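Local atomic coordinates of serine acetyltransferase (Entamoeba histolytica, PDB entry 3P1B), a protein that probably catalyses transfer of an acetyl group from acetyl-CoA to L-serine, giving the O-acetylserine from which cysteine is made. Residues Arg28-Lys33 with Pro48-Lys53; Thr37-Leu42 with Val134-Ile139; Arg198-Val203 with Tyr230-Thr235. All blocks are in the same frame, centred on the assembly; numbering follows the deposited sequence.

How the contacts relate
Contacts 1 and 2 belong to the helical part of the chain, contact 3 to its left-handed beta-helix. Contact 2 is the most central, a buried meeting of helices 37-46 and 129-145 made wholly by aliphatic side chains. Contact 1, whose centre is about 17 Å from that of contact 2, joins the loops on the two flanks of the same helix 37-46, and H32 and Q40 bring the two contacts together. It is partly buried: aromatic packing and a bridging water on one side, D29 and K53 toward the surface. Contact 3 is buried too, but there backbone hydrogen bonds, absent across the other two, join the strands along with side-chain packing. Contacts 1 and 3 both reach the second subunit.

Contact 1. Residues Arg28-Lys33 with Pro48-Lys53; sequences RDYPHK and PDFFMK. With SO4 (sulfate ion), chain E.
Y30 and F50 form the tight half of this contact. Their side chains run alongside each other in the same direction, with ring centroids 5.5 Å apart and planes inclined at 44°, an oblique pairing that brings CE2 of Y30 within 3.4 Å of CD1 of F50. The Y30 hydroxyl, at the edge of the F50 ring, is hydrogen-bonded to S26, a place suited to tyrosine's polar end, and the Y30 ring meets Y80 of the second subunit edge-to-face. A single water ties the backbones: it accepts from Y30 N and donates to D49 O and to M52 O, lying 3.0 Å from the last. Toward the surface the fit slackens. D29 and K53 cross at about a right angle, and the bend of K53 at chi2 (-105°) brings CD closest to OD2 of D29, at 3.4 Å, while NZ stays 4.3 Å from OD2, beyond a salt bridge; OD1 of D29 is bonded to H54 N instead. A sulfate, probably from the crystallisation liquor, lies by K53 N and is also bonded to H61, though its exact place is doubtful. The loop before helix 37-46 thus packs on the 3-10 turn (48-50) that follows it, beside a subunit interface.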
loop_
_atom_site.group_PDB
_atom_site.type_symbol
_atom_site.label_atom_id
_atom_site.label_comp_id
_atom_site.label_asym_id
_atom_site.label_seq_id
_atom_site.Cartn_x
_atom_site.Cartn_y
_atom_site.Cartn_z
ATOM N N ARG A 28 -21.822 -8.972 -19.165
ATOM C CA ARG A 28 -20.456 -8.808 -19.721
ATOM C C ARG A 28 -19.488 -9.853 -19.143
ATOM O O ARG A 28 -19.559 -10.141 -17.947
ATOM C CB ARG A 28 -19.947 -7.399 -19.413
ATOM C CG ARG A 28 -20.772 -6.283 -20.056
ATOM C CD ARG A 28 -20.449 -4.916 -19.465
ATOM N NE ARG A 28 -21.105 -3.754 -20.101
ATOM C CZ ARG A 28 -20.845 -3.298 -21.323
ATOM N NH1 ARG A 28 -19.971 -3.939 -22.113
ATOM N NH2 ARG A 28 -21.500 -2.224 -21.767
ATOM N N ASP A 29 -18.609 -10.432 -19.966
ATOM C CA ASP A 29 -17.469 -11.160 -19.412
ATOM C C ASP A 29 -16.353 -10.135 -19.145
ATOM O O ASP A 29 -15.921 -9.435 -20.070
ATOM C CB ASP A 29 -17.026 -12.326 -20.307
ATOM C CG ASP A 29 -18.011 -13.510 -20.260
ATOM O OD1 ASP A 29 -19.054 -13.407 -19.551
ATOM O OD2 ASP A 29 -17.732 -14.557 -20.911
ATOM N N TYR A 30 -15.989 -9.966 -17.860
ATOM C CA TYR A 30 -15.032 -8.947 -17.434
ATOM C C TYR A 30 -13.603 -9.510 -17.385
ATOM O O TYR A 30 -13.424 -10.742 -17.317
ATOM C CB TYR A 30 -15.415 -8.335 -16.070
ATOM C CG TYR A 30 -16.689 -7.526 -15.988
ATOM C CD1 TYR A 30 -16.671 -6.151 -16.148
ATOM C CD2 TYR A 30 -17.913 -8.131 -15.680
ATOM C CE1 TYR A 30 -17.844 -5.364 -16.035
ATOM C CE2 TYR A 30 -19.100 -7.364 -15.604
ATOM C CZ TYR A 30 -19.051 -5.983 -15.766
ATOM O OH TYR A 30 -20.190 -5.214 -15.647
ATOM N N PRO A 31 -12.617 -8.622 -17.406
ATOM C CA PRO A 31 -11.232 -9.040 -17.370
ATOM C C PRO A 31 -10.889 -9.760 -16.066
ATOM O O PRO A 31 -11.231 -9.336 -14.999
ATOM C CB PRO A 31 -10.466 -7.704 -17.484
ATOM C CG PRO A 31 -11.392 -6.778 -17.992
ATOM C CD PRO A 31 -12.699 -7.168 -17.469
ATOM N N HIS A 32 -10.189 -10.851 -16.207
ATOM C CA HIS A 32 -9.804 -11.686 -15.099
ATOM C C HIS A 32 -8.585 -11.096 -14.410
ATOM O O HIS A 32 -7.591 -10.850 -15.049
ATOM C CB HIS A 32 -9.498 -13.083 -15.664
ATOM C CG HIS A 32 -8.936 -14.041 -14.670
ATOM N ND1 HIS A 32 -9.677 -14.555 -13.634
ATOM C CD2 HIS A 32 -7.699 -14.573 -14.543
ATOM C CE1 HIS A 32 -8.922 -15.354 -12.907
ATOM N NE2 HIS A 32 -7.723 -15.399 -13.450
ATOM N N LYS A 33 -8.697 -10.835 -13.114
ATOM C CA LYS A 33 -7.590 -10.360 -12.316
ATOM C C LYS A 33 -7.454 -11.180 -11.037
ATOM O O LYS A 33 -8.234 -11.000 -10.139
ATOM C CB LYS A 33 -7.833 -8.915 -11.967
ATOM C CG LYS A 33 -8.895 -8.315 -12.774
ATOM C CD LYS A 33 -8.340 -7.353 -13.779
ATOM C CE LYS A 33 -7.352 -6.372 -13.187
ATOM N NZ LYS A 33 -6.282 -5.949 -14.102
ATOM N N PRO A 48 -21.189 -13.077 -8.603
ATOM C CA PRO A 48 -20.732 -13.925 -9.667
ATOM C C PRO A 48 -20.749 -13.257 -11.075
ATOM O O PRO A 48 -19.868 -13.562 -11.867
ATOM C CB PRO A 48 -21.684 -15.133 -9.568
ATOM C CG PRO A 48 -22.373 -14.965 -8.182
ATOM C CD PRO A 48 -22.507 -13.540 -8.140
ATOM N N ASP A 49 -21.647 -12.320 -11.374
ATOM C CA ASP A 49 -21.595 -11.757 -12.741
ATOM C C ASP A 49 -20.306 -11.034 -13.073
ATOM O O ASP A 49 -19.946 -10.878 -14.246
ATOM C CB ASP A 49 -22.804 -10.872 -13.008
ATOM C CG ASP A 49 -24.057 -11.710 -13.278
ATOM O OD1 ASP A 49 -23.940 -12.921 -13.590
ATOM O OD2 ASP A 49 -25.141 -11.167 -13.210
ATOM N N PHE A 50 -19.591 -10.627 -12.031
ATOM C CA PHE A 50 -18.508 -9.661 -12.187
ATOM C C PHE A 50 -17.137 -10.332 -12.221
ATOM O O PHE A 50 -16.123 -9.701 -12.515
ATOM C CB PHE A 50 -18.664 -8.535 -11.155
ATOM C CG PHE A 50 -19.940 -7.757 -11.323
ATOM C CD1 PHE A 50 -20.101 -6.854 -12.367
ATOM C CD2 PHE A 50 -21.013 -7.971 -10.471
ATOM C CE1 PHE A 50 -21.305 -6.156 -12.549
ATOM C CE2 PHE A 50 -22.201 -7.311 -10.653
ATOM C CZ PHE A 50 -22.341 -6.356 -11.670
ATOM N N PHE A 51 -17.132 -11.648 -12.022
ATOM C CA PHE A 51 -15.893 -12.373 -11.743
ATOM C C PHE A 51 -15.892 -13.729 -12.355
ATOM O O PHE A 51 -14.940 -14.479 -12.174
ATOM C CB PHE A 51 -15.699 -12.528 -10.231
ATOM C CG PHE A 51 -15.501 -11.227 -9.531
ATOM C CD1 PHE A 51 -14.338 -10.508 -9.752
ATOM C CD2 PHE A 51 -16.481 -10.710 -8.685
ATOM C CE1 PHE A 51 -14.132 -9.317 -9.126
ATOM C CE2 PHE A 51 -16.281 -9.499 -8.062
ATOM C CZ PHE A 51 -15.120 -8.815 -8.275
ATOM N N MET A 52 -16.977 -14.089 -13.023
ATOM C CA MET A 52 -17.095 -15.440 -13.576
ATOM C C MET A 52 -17.600 -15.292 -15.009
ATOM O O MET A 52 -18.474 -14.456 -15.277
ATOM C CB MET A 52 -18.131 -16.269 -12.784
ATOM C CG MET A 52 -17.780 -16.724 -11.337
ATOM S SD MET A 52 -18.867 -18.141 -10.874
ATOM C CE MET A 52 -18.306 -18.676 -9.246
ATOM N N LYS A 53 -17.097 -16.103 -15.924
ATOM C CA LYS A 53 -17.660 -16.089 -17.288
ATOM C C LYS A 53 -19.143 -16.537 -17.216
ATOM O O LYS A 53 -19.465 -17.471 -16.471
ATOM C CB LYS A 53 -16.814 -16.959 -18.238
ATOM C CG LYS A 53 -15.320 -16.588 -18.266
ATOM C CD LYS A 53 -14.921 -15.813 -19.561
ATOM C CE LYS A 53 -13.675 -14.894 -19.315
ATOM N NZ LYS A 53 -13.539 -13.769 -20.334
HETATM S S SO4 E . -14.765 -18.650 -13.640
HETATM O O1 SO4 E . -14.872 -19.080 -12.274
HETATM O O2 SO4 E . -15.590 -17.537 -14.033
HETATM O O3 SO4 E . -15.231 -19.712 -14.434
HETATM O O4 SO4 E . -13.437 -18.408 -14.094
HETATM O O HOH W 1 -17.168 -11.737 -15.552
#

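Contact 2. Residues Thr37-Leu42 with Val134-Ile139; sequences TELQKL and VIVYRI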
loop_
_atom_site.group_PDB
_atom_site.type_symbol
_atom_site.label_atom_id
_atom_site.label_comp_id
_atom_site.label_asym_id
_atom_site.label_seq_id
_atom_site.Cartn_x
_atom_site.Cartn_y
_atom_site.Cartn_z
ATOM N N THR A 37 -6.333 -15.544 -2.140
ATOM C CA THR A 37 -7.397 -16.572 -2.103
ATOM C C THR A 37 -8.715 -16.124 -1.443
ATOM O O THR A 37 -9.753 -16.220 -2.074
ATOM C CB THR A 37 -6.876 -17.924 -1.531
ATOM O OG1 THR A 37 -5.704 -18.276 -2.272
ATOM C CG2 THR A 37 -7.961 -19.042 -1.668
ATOM N N GLU A 38 -8.698 -15.572 -0.232
ATOM C CA GLU A 38 -9.956 -15.436 0.455
ATOM C C GLU A 38 -10.801 -14.410 -0.350
ATOM O O GLU A 38 -12.009 -14.614 -0.544
ATOM C CB GLU A 38 -9.769 -14.951 1.900
ATOM C CG GLU A 38 -8.985 -15.883 2.869
ATOM C CD GLU A 38 -7.424 -15.741 2.836
ATOM O OE1 GLU A 38 -6.810 -15.513 1.761
ATOM O OE2 GLU A 38 -6.808 -15.908 3.913
ATOM N N LEU A 39 -10.133 -13.369 -0.876
ATOM C CA LEU A 39 -10.833 -12.311 -1.649
ATOM C C LEU A 39 -11.396 -12.875 -2.957
ATOM O O LEU A 39 -12.578 -12.669 -3.261
ATOM C CB LEU A 39 -9.961 -11.048 -1.914
ATOM C CG LEU A 39 -10.621 -9.878 -2.693
ATOM C CD1 LEU A 39 -11.856 -9.270 -1.913
ATOM C CD2 LEU A 39 -9.627 -8.745 -3.061
ATOM N N GLN A 40 -10.554 -13.613 -3.676
ATOM C CA GLN A 40 -10.850 -14.188 -4.996
ATOM C C GLN A 40 -12.114 -15.014 -4.892
ATOM O O GLN A 40 -12.892 -15.152 -5.866
ATOM C CB GLN A 40 -9.708 -15.110 -5.405
ATOM C CG GLN A 40 -9.842 -15.824 -6.773
ATOM C CD GLN A 40 -9.534 -14.897 -7.950
ATOM O OE1 GLN A 40 -9.247 -13.713 -7.774
ATOM N NE2 GLN A 40 -9.609 -15.439 -9.153
ATOM N N LYS A 41 -12.287 -15.635 -3.733
ATOM C CA LYS A 41 -13.314 -16.680 -3.645
ATOM C C LYS A 41 -14.539 -16.004 -3.105
ATOM O O LYS A 41 -15.612 -16.236 -3.580
ATOM C CB LYS A 41 -12.940 -17.799 -2.677
ATOM C CG LYS A 41 -11.807 -18.661 -3.059
ATOM C CD LYS A 41 -12.078 -19.370 -4.352
ATOM C CE LYS A 41 -10.924 -20.316 -4.706
ATOM N NZ LYS A 41 -10.642 -20.242 -6.168
ATOM N N LEU A 42 -14.393 -15.179 -2.081
ATOM C CA LEU A 42 -15.556 -14.429 -1.616
ATOM C C LEU A 42 -16.225 -13.559 -2.758
ATOM O O LEU A 42 -17.475 -13.567 -2.935
ATOM C CB LEU A 42 -15.266 -13.640 -0.330
ATOM C CG LEU A 42 -14.791 -14.385 0.947
ATOM C CD1 LEU A 42 -14.467 -13.384 2.104
ATOM C CD2 LEU A 42 -15.996 -15.342 1.249
ATOM N N VAL A 134 -13.872 -4.828 2.885
ATOM C CA VAL A 134 -15.079 -5.066 3.719
ATOM C C VAL A 134 -15.548 -6.457 3.415
ATOM O O VAL A 134 -15.927 -7.269 4.297
ATOM C CB VAL A 134 -16.180 -4.028 3.393
ATOM C CG1 VAL A 134 -17.471 -4.378 4.067
ATOM C CG2 VAL A 134 -15.799 -2.659 3.997
ATOM N N ILE A 135 -15.385 -6.830 2.174
ATOM C CA ILE A 135 -15.758 -8.181 1.908
ATOM C C ILE A 135 -15.013 -9.126 2.911
ATOM O O ILE A 135 -15.613 -9.991 3.561
ATOM C CB ILE A 135 -15.423 -8.568 0.483
ATOM C CG1 ILE A 135 -16.437 -8.069 -0.574
ATOM C CG2 ILE A 135 -15.492 -10.039 0.371
ATOM C CD1 ILE A 135 -15.892 -8.239 -2.017
ATOM N N VAL A 136 -13.693 -8.939 3.033
ATOM C CA VAL A 136 -12.850 -9.946 3.687
ATOM C C VAL A 136 -13.043 -9.755 5.160
ATOM O O VAL A 136 -13.167 -10.721 5.859
ATOM C CB VAL A 136 -11.346 -9.931 3.229
ATOM C CG1 VAL A 136 -10.465 -10.999 4.040
ATOM C CG2 VAL A 136 -11.177 -10.131 1.721
ATOM N N TYR A 137 -13.123 -8.504 5.620
ATOM C CA TYR A 137 -13.431 -8.130 6.967
ATOM C C TYR A 137 -14.697 -8.799 7.535
ATOM O O TYR A 137 -14.667 -9.238 8.695
ATOM C CB TYR A 137 -13.631 -6.633 7.067
ATOM C CG TYR A 137 -14.441 -6.314 8.316
ATOM C CD1 TYR A 137 -13.868 -6.503 9.605
ATOM C CD2 TYR A 137 -15.798 -5.961 8.207
ATOM C CE1 TYR A 137 -14.658 -6.287 10.774
ATOM C CE2 TYR A 137 -16.623 -5.788 9.390
ATOM C CZ TYR A 137 -16.023 -5.932 10.624
ATOM O OH TYR A 137 -16.808 -5.730 11.730
ATOM N N ARG A 138 -15.805 -8.775 6.778
ATOM C CA ARG A 138 -17.038 -9.343 7.302
ATOM C C ARG A 138 -16.875 -10.849 7.593
ATOM O O ARG A 138 -17.405 -11.321 8.653
ATOM C CB ARG A 138 -18.234 -8.943 6.410
ATOM C CG ARG A 138 -18.473 -7.476 6.399
ATOM C CD ARG A 138 -19.935 -7.187 6.004
ATOM N NE ARG A 138 -20.117 -5.770 5.868
ATOM C CZ ARG A 138 -20.283 -4.950 6.878
ATOM N NH1 ARG A 138 -20.278 -5.397 8.149
ATOM N NH2 ARG A 138 -20.445 -3.671 6.594
ATOM N N ILE A 139 -16.101 -11.561 6.761
ATOM C CA ILE A 139 -15.712 -12.966 6.989
ATOM C C ILE A 139 -14.718 -13.128 8.184
ATOM O O ILE A 139 -15.004 -13.866 9.119
ATOM C CB ILE A 139 -15.302 -13.702 5.671
ATOM C CG1 ILE A 139 -16.524 -13.820 4.745
ATOM C CG2 ILE A 139 -14.576 -15.038 5.919
ATOM C CD1 ILE A 139 -17.681 -14.509 5.427
#
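No flat group spans the contact of L39 and L42 with I135, V136 and I139, which is entirely aliphatic. The Y137 ring belongs to the far side of helix 129-145, with NH1 of R138 in plane at its edge; it meets the ring of H141, and its hydroxyl is bonded to A171 O and I173 N. Across the contact, the two helical segments cross almost perpendicularly, at 101°, their axes approaching to 9.6 Å, so each offers only a small patch of side chains. L42 is the centre of it. Its CB rests on CG2 of I135 at 3.7 Å, and its CD1 presses against CG1 of I139 at 3.4 Å, tighter than usual for two carbons. L39 has its CG anti to the backbone N (chi1 -179°), which carries CD1 to 3.8 Å from CG2 of V136. Beta-branched isoleucine and valine, with leucine, suit such a seam, since their methyls pack closely and bring no polar atoms that need partners. Around it, helix 59-80 packs on L42 through L69, helix 83-114 on I139 through L97 and I100, and helix 151-163 on V136 through M155 and V159, while R138 is salt-bridged to D107 of helix 83-114 and bonded to I173 O of strand 172-173.

Contact 3. Residues Arg198-Val203 with Tyr230-Thr235; sequences RIYQSV and YVTIGT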
loop_
_atom_site.group_PDB
_atom_site.type_symbol
_atom_site.label_atom_id
_atom_site.label_comp_id
_atom_site.label_asym_id
_atom_site.label_seq_id
_atom_site.Cartn_x
_atom_site.Cartn_y
_atom_site.Cartn_z
ATOM N N ARG A 198 -19.226 6.710 6.721
ATOM C CA ARG A 198 -18.438 7.007 5.513
ATOM C C ARG A 198 -17.090 7.512 6.000
ATOM O O ARG A 198 -17.007 8.465 6.755
ATOM C CB ARG A 198 -19.116 8.130 4.712
ATOM C CG ARG A 198 -18.343 8.619 3.505
ATOM C CD ARG A 198 -19.164 9.723 2.768
ATOM N NE ARG A 198 -20.539 9.264 2.551
ATOM C CZ ARG A 198 -21.539 9.958 2.002
ATOM N NH1 ARG A 198 -21.367 11.197 1.598
ATOM N NH2 ARG A 198 -22.727 9.394 1.837
ATOM N N ILE A 199 -16.031 6.864 5.565
ATOM C CA ILE A 199 -14.692 7.159 6.109
ATOM C C ILE A 199 -13.702 7.408 4.964
ATOM O O ILE A 199 -13.593 6.574 4.033
ATOM C CB ILE A 199 -14.191 5.921 6.978
ATOM C CG1 ILE A 199 -14.820 5.934 8.383
ATOM C CG2 ILE A 199 -12.669 5.825 7.024
ATOM C CD1 ILE A 199 -14.470 4.641 9.214
ATOM N N TYR A 200 -12.876 8.437 5.083
ATOM C CA TYR A 200 -11.897 8.718 4.020
ATOM C C TYR A 200 -10.497 8.149 4.332
ATOM O O TYR A 200 -10.253 7.572 5.416
ATOM C CB TYR A 200 -11.832 10.240 3.759
ATOM C CG TYR A 200 -13.088 10.709 3.115
ATOM C CD1 TYR A 200 -13.240 10.686 1.729
ATOM C CD2 TYR A 200 -14.195 11.087 3.900
ATOM C CE1 TYR A 200 -14.411 11.120 1.118
ATOM C CE2 TYR A 200 -15.428 11.433 3.280
ATOM C CZ TYR A 200 -15.519 11.457 1.908
ATOM O OH TYR A 200 -16.690 11.862 1.308
ATOM N N GLN A 201 -9.595 8.290 3.360
ATOM C CA GLN A 201 -8.178 8.028 3.558
ATOM C C GLN A 201 -7.601 8.698 4.836
ATOM O O GLN A 201 -8.053 9.774 5.255
ATOM C CB GLN A 201 -7.343 8.453 2.318
ATOM C CG GLN A 201 -7.415 9.994 2.020
ATOM C CD GLN A 201 -8.606 10.385 1.140
ATOM O OE1 GLN A 201 -9.651 9.727 1.126
ATOM N NE2 GLN A 201 -8.437 11.489 0.392
ATOM N N SER A 202 -6.646 8.015 5.445
ATOM C CA SER A 202 -5.879 8.561 6.575
ATOM C C SER A 202 -6.639 8.815 7.893
ATOM O O SER A 202 -6.166 9.515 8.801
ATOM C CB SER A 202 -5.113 9.801 6.113
ATOM O OG SER A 202 -3.921 9.394 5.488
ATOM N N VAL A 203 -7.808 8.195 8.005
ATOM C CA VAL A 203 -8.583 8.188 9.237
ATOM C C VAL A 203 -8.140 6.982 10.113
ATOM O O VAL A 203 -8.024 5.829 9.644
ATOM C CB VAL A 203 -10.130 8.088 8.948
ATOM C CG1 VAL A 203 -10.928 7.718 10.242
ATOM C CG2 VAL A 203 -10.720 9.438 8.337
ATOM N N TYR A 230 -24.787 7.360 10.603
ATOM C CA TYR A 230 -24.658 8.613 9.807
ATOM C C TYR A 230 -23.459 9.503 10.195
ATOM O O TYR A 230 -23.557 10.730 10.241
ATOM C CB TYR A 230 -25.986 9.432 9.817
ATOM C CG TYR A 230 -27.140 8.587 9.359
ATOM C CD1 TYR A 230 -27.437 8.450 7.998
ATOM C CD2 TYR A 230 -27.911 7.874 10.281
ATOM C CE1 TYR A 230 -28.479 7.626 7.577
ATOM C CE2 TYR A 230 -28.953 7.041 9.867
ATOM C CZ TYR A 230 -29.227 6.926 8.516
ATOM O OH TYR A 230 -30.251 6.114 8.086
ATOM N N VAL A 231 -22.318 8.893 10.481
ATOM C CA VAL A 231 -21.121 9.651 10.837
ATOM C C VAL A 231 -20.156 9.775 9.631
ATOM O O VAL A 231 -19.889 8.797 8.982
ATOM C CB VAL A 231 -20.373 8.995 12.044
ATOM C CG1 VAL A 231 -19.064 9.646 12.305
ATOM C CG2 VAL A 231 -21.215 9.072 13.328
ATOM N N THR A 232 -19.611 10.967 9.382
ATOM C CA THR A 232 -18.578 11.139 8.341
ATOM C C THR A 232 -17.292 11.609 8.972
ATOM O O THR A 232 -17.284 12.570 9.748
ATOM C CB THR A 232 -19.015 12.142 7.239
ATOM O OG1 THR A 232 -20.240 11.692 6.654
ATOM C CG2 THR A 232 -17.930 12.283 6.117
ATOM N N ILE A 233 -16.210 10.920 8.640
ATOM C CA ILE A 233 -14.922 11.218 9.195
ATOM C C ILE A 233 -13.948 11.565 8.043
ATOM O O ILE A 233 -13.555 10.722 7.245
ATOM C CB ILE A 233 -14.354 10.069 10.076
ATOM C CG1 ILE A 233 -15.410 9.479 10.999
ATOM C CG2 ILE A 233 -13.169 10.592 10.905
ATOM C CD1 ILE A 233 -14.966 8.121 11.530
ATOM N N GLY A 234 -13.573 12.845 8.029
ATOM C CA GLY A 234 -12.840 13.482 6.955
ATOM C C GLY A 234 -11.397 13.033 6.917
ATOM O O GLY A 234 -10.835 12.586 7.954
ATOM N N THR A 235 -10.834 13.146 5.716
ATOM C CA THR A 235 -9.470 12.802 5.376
ATOM C C THR A 235 -8.487 13.216 6.510
ATOM O O THR A 235 -8.444 14.392 6.936
ATOM C CB THR A 235 -9.123 13.535 4.033
ATOM O OG1 THR A 235 -9.180 14.956 4.273
ATOM C CG2 THR A 235 -10.172 13.210 2.975
#
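Three backbone hydrogen bonds join R198-V203 to Y230-T235 as neighbouring coils of the left-handed parallel beta-helix of the hexapeptide-repeat family. R198 N donates to V231 O at 3.1 Å, nearly straight at 172°; I233 N then donates to R198 O, and Y200 N to I233 O, each at 3.2 Å. The pairing is parallel, R198 matching T232 and I199 matching I233. Isoleucines suit the face on which I199 and I233 lie side by side, CG1 of the first 3.8 Å from CD1 of the second, because both also pack on L205. R198 NH1 and the Y200 hydroxyl bond to H209 O and N of the second subunit, and T232 OG1 makes a weak bond to Q211 there. The Y200 ring takes CG2 of T232 at its edge. A type II turn from Y200 to V203 leads the chain round the corner, S202 adopting positive phi (67°) and touching S202 of the third subunit. Past the paired residues, the buried backbone N of T235 has no partner. T235 holds CG2 anti to its carbonyl carbon (chi1 64°), turning this methyl to 3.5 Å from CB of Y200, and its CA-H points at the carbonyl oxygen of Q201, with CA and O 3.3 Å apart.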